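Local coordinates for protein cycloalternan-forming enzyme (Listeria monocytogenes serovar 1/2a, PDB 5F7U) that is a multidomain protein related to glycosyl hydrolase family 31, combining beta-rich domains, a TIM-barrel domain and a family 6 carbohydrate-binding module, at residues Q21-R25 with I37-T41; Q49-W55 with T77-L83; F879-P883 with Q915-Y919; V893-T898 with T907-Y911. The protein carries 1 engineered substitution. All coordinates share one frame; numbering follows the deposited sequence.

Contact 1 of 4, residues Q21-R25 with I37-T41; sequences QPTER and ILNIT
Asn39 grips the carbonyl oxygen of Glu24 with two nitrogens. The backbone bond from Asn39 N to Glu24 O is 3.0 Å long. Asn39 ND2 reaches the same Glu24 O at 3.1 Å, and the two donors come from opposite faces of the carbonyl plane. CG of Asn39 sits anti to the carbonyl carbon (chi1 -62°), which lets the amide fold back to this oxygen. Lys80 NZ holds the other end of the amide at OD1, so its rotation is fixed from both sides.

The tight part lies around this point. Pro22 O rests 3.4 Å from Asn39 CB, and Thr23 CA lies 3.1 Å from Asn39 O in a CH...O contact. That oxygen is also bonded to His9 ND1. The methyls Thr23 CG2 and Thr41 CG2 meet at 3.6 Å. On the far side of Asn39, Arg25 CG lies 3.8 Å from Leu38 CD2, the two chains running alongside each other. The guanidinium continues past them to Arg28 O and Tyr94 OH.

On the loose side the exposed Pro22 ring stands well off the strand, and the partly exposed Ile37 side chain turns off from the loop. Glu24 also points away from the strand but is buried. Glu24 OE2 takes the Gln21 N bond at 2.8 Å, and OE1 forms a salt bridge with Arg28.

Thr41, bonded to Thr77 O and Asn76 ND2, lies close to a bound alpha-D-glucopyranose. Arg25 and Leu38 form an antiparallel non-hydrogen-bonded pair. This pair is where short strand 25-26 joins strand 36-43, in a domain assigned to the E-set clan.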
# COMPACT_ATOMS: atom_id res chain seq x y z
N GLN A 21 0.09 19.65 26.64
CA GLN A 21 -0.24 21.03 26.99
C GLN A 21 0.44 21.36 28.33
O GLN A 21 0.78 20.45 29.08
CB GLN A 21 -1.76 21.21 27.06
CG GLN A 21 -2.42 20.99 25.69
CD GLN A 21 -1.93 21.97 24.64
OE1 GLN A 21 -1.16 21.62 23.74
NE2 GLN A 21 -2.34 23.23 24.78
N PRO A 22 0.67 22.66 28.62
CA PRO A 22 1.47 22.99 29.81
C PRO A 22 0.68 23.00 31.14
O PRO A 22 1.19 23.46 32.15
CB PRO A 22 1.97 24.42 29.50
CG PRO A 22 0.92 24.99 28.61
CD PRO A 22 0.48 23.83 27.74
N THR A 23 -0.54 22.47 31.11
CA THR A 23 -1.43 22.49 32.29
C THR A 23 -2.08 21.13 32.52
O THR A 23 -3.24 21.04 32.99
CB THR A 23 -2.50 23.57 32.15
OG1 THR A 23 -3.21 23.39 30.90
CG2 THR A 23 -1.86 24.98 32.21
N GLU A 24 -1.32 20.07 32.24
CA GLU A 24 -1.80 18.68 32.35
C GLU A 24 -1.38 18.04 33.67
O GLU A 24 -0.58 18.60 34.43
CB GLU A 24 -1.22 17.84 31.21
CG GLU A 24 -1.70 18.25 29.82
CD GLU A 24 -1.35 17.23 28.74
OE1 GLU A 24 -0.93 16.08 29.07
OE2 GLU A 24 -1.51 17.58 27.55
N ARG A 25 -1.92 16.85 33.92
CA ARG A 25 -1.46 15.99 35.00
C ARG A 25 -0.44 15.01 34.44
O ARG A 25 -0.61 14.50 33.32
CB ARG A 25 -2.64 15.22 35.56
CG ARG A 25 -2.27 14.11 36.54
CD ARG A 25 -3.53 13.56 37.17
NE ARG A 25 -4.31 12.73 36.22
CZ ARG A 25 -5.63 12.79 36.09
NH1 ARG A 25 -6.24 11.94 35.28
NH2 ARG A 25 -6.34 13.71 36.76
N ILE A 37 2.11 14.71 39.43
CA ILE A 37 2.29 16.16 39.37
C ILE A 37 1.15 16.81 38.61
O ILE A 37 0.74 16.33 37.54
CB ILE A 37 3.63 16.54 38.67
CG1 ILE A 37 4.84 15.92 39.40
CG2 ILE A 37 3.79 18.07 38.51
CD1 ILE A 37 5.06 16.44 40.81
N LEU A 38 0.66 17.93 39.15
CA LEU A 38 -0.35 18.74 38.49
C LEU A 38 0.23 20.07 38.04
O LEU A 38 0.75 20.84 38.85
CB LEU A 38 -1.55 18.99 39.40
CG LEU A 38 -2.14 17.81 40.16
CD1 LEU A 38 -3.23 18.34 41.09
CD2 LEU A 38 -2.71 16.75 39.22
N ASN A 39 0.15 20.31 36.74
CA ASN A 39 0.58 21.58 36.16
C ASN A 39 -0.60 22.52 36.03
O ASN A 39 -1.59 22.18 35.40
CB ASN A 39 1.27 21.34 34.82
CG ASN A 39 2.52 20.50 34.98
OD1 ASN A 39 3.51 20.98 35.50
ND2 ASN A 39 2.44 19.21 34.61
N ILE A 40 -0.48 23.70 36.64
CA ILE A 40 -1.59 24.66 36.76
C ILE A 40 -1.13 26.03 36.28
O ILE A 40 0.00 26.42 36.56
CB ILE A 40 -2.02 24.75 38.25
CG1 ILE A 40 -2.41 23.35 38.77
CG2 ILE A 40 -3.16 25.76 38.45
CD1 ILE A 40 -2.32 23.23 40.30
N THR A 41 -2.00 26.78 35.58
CA THR A 41 -1.65 28.15 35.19
C THR A 41 -2.58 29.16 35.83
O THR A 41 -3.75 28.85 36.09
CB THR A 41 -1.56 28.35 33.65
OG1 THR A 41 -0.87 29.57 33.33
CG2 THR A 41 -2.92 28.34 32.97

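Contact 2 of 4, residues Q49-W55 with T77-L83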
# COMPACT_ATOMS: atom_id res chain seq x y z
N GLN A 49 -0.07 35.84 44.48
CA GLN A 49 -0.90 34.74 44.01
C GLN A 49 -0.61 33.49 44.81
O GLN A 49 0.55 33.20 45.10
CB GLN A 49 -0.66 34.48 42.52
CG GLN A 49 -1.14 35.61 41.63
CD GLN A 49 -1.28 35.23 40.17
OE1 GLN A 49 -0.71 34.23 39.70
NE2 GLN A 49 -2.04 36.03 39.43
N ASP A 50 -1.67 32.77 45.17
CA ASP A 50 -1.57 31.45 45.79
C ASP A 50 -2.28 30.44 44.91
O ASP A 50 -3.36 30.74 44.37
CB ASP A 50 -2.23 31.44 47.17
CG ASP A 50 -1.61 32.43 48.12
OD1 ASP A 50 -0.37 32.40 48.30
OD2 ASP A 50 -2.36 33.24 48.69
N VAL A 51 -1.67 29.27 44.75
CA VAL A 51 -2.27 28.17 44.01
C VAL A 51 -2.16 26.94 44.89
O VAL A 51 -1.10 26.65 45.47
CB VAL A 51 -1.58 27.93 42.63
CG1 VAL A 51 -2.15 26.70 41.93
CG2 VAL A 51 -1.79 29.15 41.75
N TRP A 52 -3.28 26.24 45.00
CA TRP A 52 -3.34 25.08 45.87
C TRP A 52 -4.33 24.05 45.34
O TRP A 52 -5.09 24.32 44.40
CB TRP A 52 -3.67 25.48 47.32
CG TRP A 52 -5.09 25.92 47.54
CD1 TRP A 52 -6.11 25.15 48.02
CD2 TRP A 52 -5.63 27.22 47.29
NE1 TRP A 52 -7.27 25.90 48.10
CE2 TRP A 52 -7.00 27.17 47.66
CE3 TRP A 52 -5.10 28.43 46.81
CZ2 TRP A 52 -7.85 28.29 47.56
CZ3 TRP A 52 -5.95 29.54 46.70
CH2 TRP A 52 -7.31 29.46 47.08
N VAL A 53 -4.28 22.86 45.93
CA VAL A 53 -5.12 21.76 45.49
C VAL A 53 -5.92 21.27 46.69
O VAL A 53 -5.35 21.00 47.75
CB VAL A 53 -4.28 20.60 44.91
CG1 VAL A 53 -5.19 19.48 44.41
CG2 VAL A 53 -3.39 21.12 43.78
N GLU A 54 -7.24 21.20 46.50
CA GLU A 54 -8.14 20.61 47.47
C GLU A 54 -8.55 19.23 46.96
O GLU A 54 -8.88 19.07 45.79
CB GLU A 54 -9.35 21.51 47.65
CG GLU A 54 -8.96 22.83 48.27
CD GLU A 54 -10.13 23.78 48.47
OE1 GLU A 54 -11.29 23.39 48.24
OE2 GLU A 54 -9.86 24.94 48.89
N TRP A 55 -8.49 18.23 47.83
CA TRP A 55 -8.57 16.85 47.32
C TRP A 55 -8.95 15.83 48.35
O TRP A 55 -8.85 16.08 49.56
CB TRP A 55 -7.25 16.46 46.62
CG TRP A 55 -6.02 16.37 47.50
CD1 TRP A 55 -5.45 17.36 48.25
CD2 TRP A 55 -5.20 15.22 47.67
NE1 TRP A 55 -4.34 16.89 48.89
CE2 TRP A 55 -4.15 15.59 48.54
CE3 TRP A 55 -5.25 13.91 47.16
CZ2 TRP A 55 -3.15 14.68 48.94
CZ3 TRP A 55 -4.25 13.01 47.55
CH2 TRP A 55 -3.21 13.40 48.43
N THR A 77 1.54 32.59 34.79
CA THR A 77 2.41 31.84 35.68
C THR A 77 2.02 30.38 35.65
O THR A 77 0.82 30.04 35.63
CB THR A 77 2.34 32.38 37.13
OG1 THR A 77 2.70 33.76 37.11
CG2 THR A 77 3.33 31.65 38.05
N TYR A 78 3.02 29.52 35.66
CA TYR A 78 2.81 28.07 35.65
C TYR A 78 3.36 27.53 36.94
O TYR A 78 4.42 27.97 37.41
CB TYR A 78 3.49 27.43 34.41
CG TYR A 78 2.81 27.86 33.15
CD1 TYR A 78 3.17 29.04 32.50
CD2 TYR A 78 1.77 27.09 32.61
CE1 TYR A 78 2.53 29.46 31.35
CE2 TYR A 78 1.11 27.50 31.46
CZ TYR A 78 1.49 28.67 30.84
OH TYR A 78 0.83 29.07 29.71
N TRP A 79 2.59 26.63 37.53
CA TRP A 79 2.81 26.10 38.87
C TRP A 79 2.77 24.57 38.85
O TRP A 79 2.07 23.98 38.00
CB TRP A 79 1.67 26.56 39.81
CG TRP A 79 1.36 28.04 39.80
CD1 TRP A 79 0.62 28.72 38.89
CD2 TRP A 79 1.73 28.99 40.82
NE1 TRP A 79 0.52 30.05 39.24
CE2 TRP A 79 1.19 30.24 40.42
CE3 TRP A 79 2.46 28.91 42.02
CZ2 TRP A 79 1.38 31.42 41.18
CZ3 TRP A 79 2.66 30.08 42.77
CH2 TRP A 79 2.10 31.32 42.35
N LYS A 80 3.51 23.94 39.76
CA LYS A 80 3.48 22.48 39.93
C LYS A 80 3.02 22.12 41.33
O LYS A 80 3.59 22.59 42.32
CB LYS A 80 4.86 21.85 39.68
CG LYS A 80 5.24 21.77 38.22
CD LYS A 80 6.56 21.03 38.04
CE LYS A 80 6.93 20.91 36.57
NZ LYS A 80 6.09 19.94 35.81
N ALA A 81 1.99 21.28 41.38
CA ALA A 81 1.50 20.72 42.65
C ALA A 81 1.83 19.24 42.67
O ALA A 81 1.48 18.51 41.72
CB ALA A 81 0.00 20.94 42.78
N ASP A 82 2.49 18.79 43.74
CA ASP A 82 2.93 17.40 43.86
C ASP A 82 2.01 16.65 44.81
O ASP A 82 1.98 16.94 46.00
CB ASP A 82 4.39 17.35 44.36
CG ASP A 82 4.98 15.94 44.36
OD1 ASP A 82 4.30 14.98 43.94
OD2 ASP A 82 6.14 15.80 44.78
N LEU A 83 1.24 15.69 44.28
CA LEU A 83 0.31 14.91 45.09
C LEU A 83 0.96 13.70 45.76
O LEU A 83 0.35 13.05 46.63
CB LEU A 83 -0.89 14.45 44.25
CG LEU A 83 -1.83 15.51 43.68
CD1 LEU A 83 -2.93 14.82 42.88
CD2 LEU A 83 -2.45 16.37 44.78
O HOH W 1 1.83 35.14 39.13
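Val51 sets its CG2 methyl over one face of the Trp79 indole. Val51 CG2 lies 3.5 Å from the centroid of the Trp79 five-membered ring, 11° off the normal, in a CH-pi contact. The opposite face is covered by Thr77 CG2 from its own strand, sandwiching the ring between two methyls. Chi1 of Trp79, -50°, puts CG anti to the carbonyl carbon and swings the indole across under Val51. Its NE1 bonds to Thr42 OG1. Gln49 comes to the rim instead. Gln49 OE1 lies in the ring plane, 3.8 Å from Trp79 CZ2, and its amide is nearly coplanar with the ring.

The strands face each other across the interior, and both pair with the long, broken strand 60-73, consistent with a beta-sandwich of E-set type. Their short axes pass 8.0 Å apart and cross at -31°. Gln49, Val51, Val53 and Trp55 point inward, as do Thr77, Trp79 and Ala81. Val53 CG2 meets Ala81 CB at 3.5 Å, while Val53 CG1 reaches Leu83 CD2 at 4.2 Å.

Leu83 brings its end in from the side. Leu83 CD2 stands over the centre of the Trp55 six-membered ring, 4.2 Å from its centroid. Trp55 NE1 bonds to Glu63 O. At the other end one water donates to Thr77 OG1 at 2.6 Å and weakly to Gln49 OE1. Thr42 also bonds Gln49 OE1, and Asn72 bonds Thr77 OG1.

Contact 3 of 4, residues F879-P883 with Q915-Y919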
# COMPACT_ATOMS: atom_id res chain seq x y z
N PHE A 879 6.81 -15.80 -26.07
CA PHE A 879 8.29 -15.81 -25.96
C PHE A 879 8.77 -17.20 -26.38
O PHE A 879 8.47 -18.19 -25.71
CB PHE A 879 8.69 -15.48 -24.52
CG PHE A 879 10.15 -15.17 -24.31
CD1 PHE A 879 10.79 -14.14 -25.02
CD2 PHE A 879 10.88 -15.86 -23.32
CE1 PHE A 879 12.14 -13.82 -24.77
CE2 PHE A 879 12.22 -15.55 -23.09
CZ PHE A 879 12.85 -14.53 -23.79
N SER A 880 9.46 -17.28 -27.52
CA SER A 880 9.91 -18.57 -28.08
C SER A 880 10.77 -18.34 -29.29
O SER A 880 10.85 -17.22 -29.79
CB SER A 880 8.71 -19.44 -28.51
OG SER A 880 8.16 -18.98 -29.75
N THR A 881 11.40 -19.40 -29.78
CA THR A 881 12.03 -19.34 -31.10
C THR A 881 10.95 -19.33 -32.19
O THR A 881 9.77 -19.53 -31.90
CB THR A 881 13.00 -20.50 -31.34
OG1 THR A 881 12.28 -21.73 -31.24
CG2 THR A 881 14.14 -20.45 -30.33
N GLU A 882 11.36 -19.14 -33.44
CA GLU A 882 10.42 -19.03 -34.56
C GLU A 882 9.71 -20.35 -34.88
O GLU A 882 10.39 -21.34 -35.15
CB GLU A 882 11.14 -18.54 -35.81
CG GLU A 882 10.18 -18.22 -36.96
CD GLU A 882 10.85 -17.50 -38.12
OE1 GLU A 882 12.09 -17.45 -38.16
OE2 GLU A 882 10.13 -16.98 -38.99
N PRO A 883 8.36 -20.35 -34.90
CA PRO A 883 7.63 -21.57 -35.28
C PRO A 883 7.88 -22.01 -36.72
O PRO A 883 8.25 -21.19 -37.57
CB PRO A 883 6.15 -21.17 -35.15
CG PRO A 883 6.14 -19.95 -34.31
CD PRO A 883 7.43 -19.24 -34.62
N GLN A 915 12.75 -9.22 -30.32
CA GLN A 915 12.15 -9.54 -29.02
C GLN A 915 12.03 -11.04 -28.78
O GLN A 915 11.73 -11.45 -27.65
CB GLN A 915 10.75 -8.90 -28.92
CG GLN A 915 10.76 -7.36 -28.93
CD GLN A 915 11.26 -6.77 -27.62
OE1 GLN A 915 11.08 -7.36 -26.56
NE2 GLN A 915 11.86 -5.59 -27.69
N ASN A 916 12.26 -11.84 -29.83
CA ASN A 916 12.00 -13.28 -29.80
C ASN A 916 10.57 -13.60 -29.37
O ASN A 916 10.32 -14.40 -28.46
CB ASN A 916 13.06 -14.01 -28.97
CG ASN A 916 14.45 -13.88 -29.56
OD1 ASN A 916 14.68 -14.24 -30.73
ND2 ASN A 916 15.38 -13.37 -28.77
N LEU A 917 9.63 -12.91 -30.00
CA LEU A 917 8.21 -13.13 -29.74
C LEU A 917 7.50 -13.58 -30.99
O LEU A 917 7.66 -12.96 -32.04
CB LEU A 917 7.55 -11.84 -29.25
CG LEU A 917 8.02 -11.28 -27.90
CD1 LEU A 917 7.41 -9.90 -27.72
CD2 LEU A 917 7.59 -12.19 -26.76
N THR A 918 6.73 -14.66 -30.86
CA THR A 918 5.80 -15.08 -31.91
C THR A 918 4.43 -14.42 -31.73
O THR A 918 3.76 -14.63 -30.72
CB THR A 918 5.61 -16.61 -31.93
OG1 THR A 918 6.90 -17.24 -32.01
CG2 THR A 918 4.79 -17.01 -33.16
N TYR A 919 4.01 -13.65 -32.73
CA TYR A 919 2.68 -13.04 -32.70
C TYR A 919 1.70 -14.00 -33.35
O TYR A 919 2.00 -14.52 -34.43
CB TYR A 919 2.63 -11.72 -33.50
CG TYR A 919 3.50 -10.55 -33.04
CD1 TYR A 919 4.61 -10.72 -32.19
CD2 TYR A 919 3.25 -9.27 -33.54
CE1 TYR A 919 5.40 -9.65 -31.82
CE2 TYR A 919 4.06 -8.19 -33.19
CZ TYR A 919 5.12 -8.39 -32.33
OH TYR A 919 5.92 -7.33 -31.98
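The Phe879 ring meets residues 915-917 mostly by its edge. Gln915 O lies in the ring plane, 3.8 Å from Phe879 CE1, and Leu917 CD2 also stands at the edge. Asn916 O approaches obliquely, 3.5 Å from Phe879 CD1. The ring of Tyr831 meets that of Phe879 with planes at about 55°. CG of Phe879 is anti to the backbone N (chi1 -168°), which brings the ring beside the turn.

The Asn916 amide is bonded outside the contact: ND2 donates to Glu942 OE2. Glu942 is a magnesium ligand, so Asn916 lies in the second shell of that site.

Asp912 on the neighbouring strand is matched by two residues, Asn916 and Leu917, which makes a G1 beta bulge in the turn between strands 908-912 and 917-922. Asn916 has the left-handed backbone such a bulge needs. Beside it Phe879 and Leu917 make an antiparallel non-hydrogen-bonded pair, joining two strands of a five-stranded mixed sheet.

Ser880 N donates to Asn916 O at 3.1 Å. Ser880 OG donates to Thr881 O at 2.7 Å. Thr918 OG1 donates to Ser880 OG at 3.1 Å. A chi1 of 76° places OG between the backbone N and the carbonyl carbon, within range of both partners.

Thr918 is pressed against Pro883 as well. Thr918 CG2 lies 3.4 Å from Pro883 CG, a close approach for two carbons, and Pro883 CD sits 3.3 Å from Thr918 OG1.

Contact 4 of 4, residues V893-T898 with T907-Y911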
# COMPACT_ATOMS: atom_id res chain seq x y z
N VAL A 893 -2.57 -21.31 -39.96
CA VAL A 893 -2.72 -19.88 -40.19
C VAL A 893 -1.48 -19.33 -40.89
O VAL A 893 -0.37 -19.83 -40.70
CB VAL A 893 -3.10 -19.08 -38.92
CG1 VAL A 893 -4.41 -19.61 -38.34
CG2 VAL A 893 -1.98 -19.10 -37.88
N ALA A 894 -1.69 -18.30 -41.71
CA ALA A 894 -0.68 -17.85 -42.66
C ALA A 894 0.43 -17.07 -42.00
O ALA A 894 0.18 -16.17 -41.20
CB ALA A 894 -1.32 -17.01 -43.77
N LYS A 895 1.67 -17.42 -42.34
CA LYS A 895 2.82 -16.63 -41.92
C LYS A 895 2.78 -15.24 -42.58
O LYS A 895 2.66 -15.11 -43.81
CB LYS A 895 4.11 -17.35 -42.28
CG LYS A 895 5.38 -16.63 -41.85
CD LYS A 895 6.56 -17.14 -42.66
CE LYS A 895 7.87 -16.62 -42.11
NZ LYS A 895 8.36 -17.48 -40.99
N ALA A 896 2.86 -14.21 -41.75
CA ALA A 896 3.04 -12.85 -42.25
C ALA A 896 4.52 -12.49 -42.23
O ALA A 896 5.19 -12.63 -41.20
CB ALA A 896 2.22 -11.86 -41.42
N ASP A 897 5.02 -12.05 -43.38
CA ASP A 897 6.44 -11.71 -43.50
C ASP A 897 6.80 -10.35 -42.89
O ASP A 897 7.95 -10.15 -42.49
CB ASP A 897 6.90 -11.77 -44.97
CG ASP A 897 7.00 -13.20 -45.49
OD1 ASP A 897 7.36 -14.11 -44.71
OD2 ASP A 897 6.72 -13.41 -46.70
N THR A 898 5.83 -9.44 -42.83
CA THR A 898 6.04 -8.11 -42.23
C THR A 898 4.96 -7.79 -41.22
O THR A 898 3.84 -8.33 -41.30
CB THR A 898 6.02 -6.96 -43.27
OG1 THR A 898 4.70 -6.84 -43.83
CG2 THR A 898 7.05 -7.17 -44.39
N THR A 907 -6.43 -13.58 -39.59
CA THR A 907 -5.72 -14.47 -38.67
C THR A 907 -4.33 -14.62 -39.28
O THR A 907 -4.15 -14.40 -40.48
CB THR A 907 -6.33 -15.88 -38.59
OG1 THR A 907 -6.33 -16.49 -39.89
CG2 THR A 907 -7.76 -15.85 -38.05
N GLY A 908 -3.36 -15.02 -38.46
CA GLY A 908 -2.03 -15.31 -38.98
C GLY A 908 -1.00 -15.28 -37.88
O GLY A 908 -1.35 -15.14 -36.71
N TYR A 909 0.27 -15.43 -38.25
CA TYR A 909 1.37 -15.29 -37.29
C TYR A 909 2.56 -14.53 -37.86
O TYR A 909 2.74 -14.46 -39.06
CB TYR A 909 1.78 -16.64 -36.69
CG TYR A 909 2.65 -17.52 -37.56
CD1 TYR A 909 2.08 -18.31 -38.57
CD2 TYR A 909 4.04 -17.59 -37.36
CE1 TYR A 909 2.86 -19.15 -39.36
CE2 TYR A 909 4.84 -18.42 -38.16
CZ TYR A 909 4.24 -19.19 -39.15
OH TYR A 909 5.01 -20.01 -39.95
N TYR A 910 3.36 -13.96 -36.96
CA TYR A 910 4.52 -13.15 -37.33
C TYR A 910 5.58 -13.36 -36.27
O TYR A 910 5.24 -13.53 -35.09
CB TYR A 910 4.12 -11.67 -37.42
CG TYR A 910 5.28 -10.69 -37.48
CD1 TYR A 910 5.99 -10.49 -38.67
CD2 TYR A 910 5.67 -9.98 -36.34
CE1 TYR A 910 7.06 -9.59 -38.72
CE2 TYR A 910 6.74 -9.08 -36.38
CZ TYR A 910 7.43 -8.89 -37.57
OH TYR A 910 8.48 -8.01 -37.60
N TYR A 911 6.85 -13.32 -36.66
CA TYR A 911 7.93 -13.50 -35.68
C TYR A 911 8.79 -12.25 -35.56
O TYR A 911 9.39 -11.80 -36.53
CB TYR A 911 8.79 -14.74 -36.01
CG TYR A 911 9.80 -15.06 -34.94
CD1 TYR A 911 9.40 -15.59 -33.71
CD2 TYR A 911 11.17 -14.81 -35.14
CE1 TYR A 911 10.32 -15.88 -32.73
CE2 TYR A 911 12.11 -15.09 -34.14
CZ TYR A 911 11.67 -15.63 -32.95
OH TYR A 911 12.56 -15.93 -31.94
O HOH W 2 -4.32 -17.12 -41.93
O HOH W 3 7.60 -19.68 -39.84
O HOH W 4 7.09 -14.07 -39.55
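Tyr909 is bonded to residues 893-898 through both its backbone polar atoms. Tyr909 N donates to Ala894 O at 3.0 Å. Ala896 N donates to Tyr909 O at 2.7 Å, nearly along the C=O axis. These two bonds make a single bridge between Lys895 and Tyr909.

The two tyrosine rings are met differently. Lys895 CA stands over a face of the Tyr909 ring, 4.0 Å from its centroid, while Val893 O lies at the ring edge. Tyr909 CG lies between the backbone N and the carbonyl carbon (chi1 79°), which sets the ring under Lys895. Tyr910 meets Ala896 O by its edge, with Tyr910 CD1 at 3.4 Å from that oxygen.

Packing is close round Gly908 CA, which lies 3.2 Å from Ala894 O. That approach and the backbone angles (phi 161°, psi -175°) suit a residue without a side chain.

Waters complete the polar contacts. One joins Lys895 NZ to the Tyr909 hydroxyl, and Lys895 NZ also forms a salt bridge with Glu882 OE2. A second accepts from Ala894 N and bonds Thr907 OG1. A third links Ala896 O to Tyr911 N.

The arrangement is a single bridge on edge strand 908-912, followed by helix 899-904, N-capped by Thr898, in the connection between two sheets.

From the N terminus, contact 1 closes the short loop 26-36 and joins residues 21-25 to strand 36-43. Contact 2 follows in series and closes residues 56-76, packing strand 49-57 of the N-terminal domain on strand 76-84. The two contacts touch, because strands 36-43 and 76-84 are neighbours. Far along the chain, contact 3 closes the long loop 884-914. Contact 4 is nested inside it and closes 899-906, which holds helix 899-904. These two also touch through adjacent strands 908-912 and 917-922 and through the salt bridge of Glu882 with Lys895. The pairs lie on opposite sides of the chain's centre, with contacts 1 and 3 about 75 Å apart between centres.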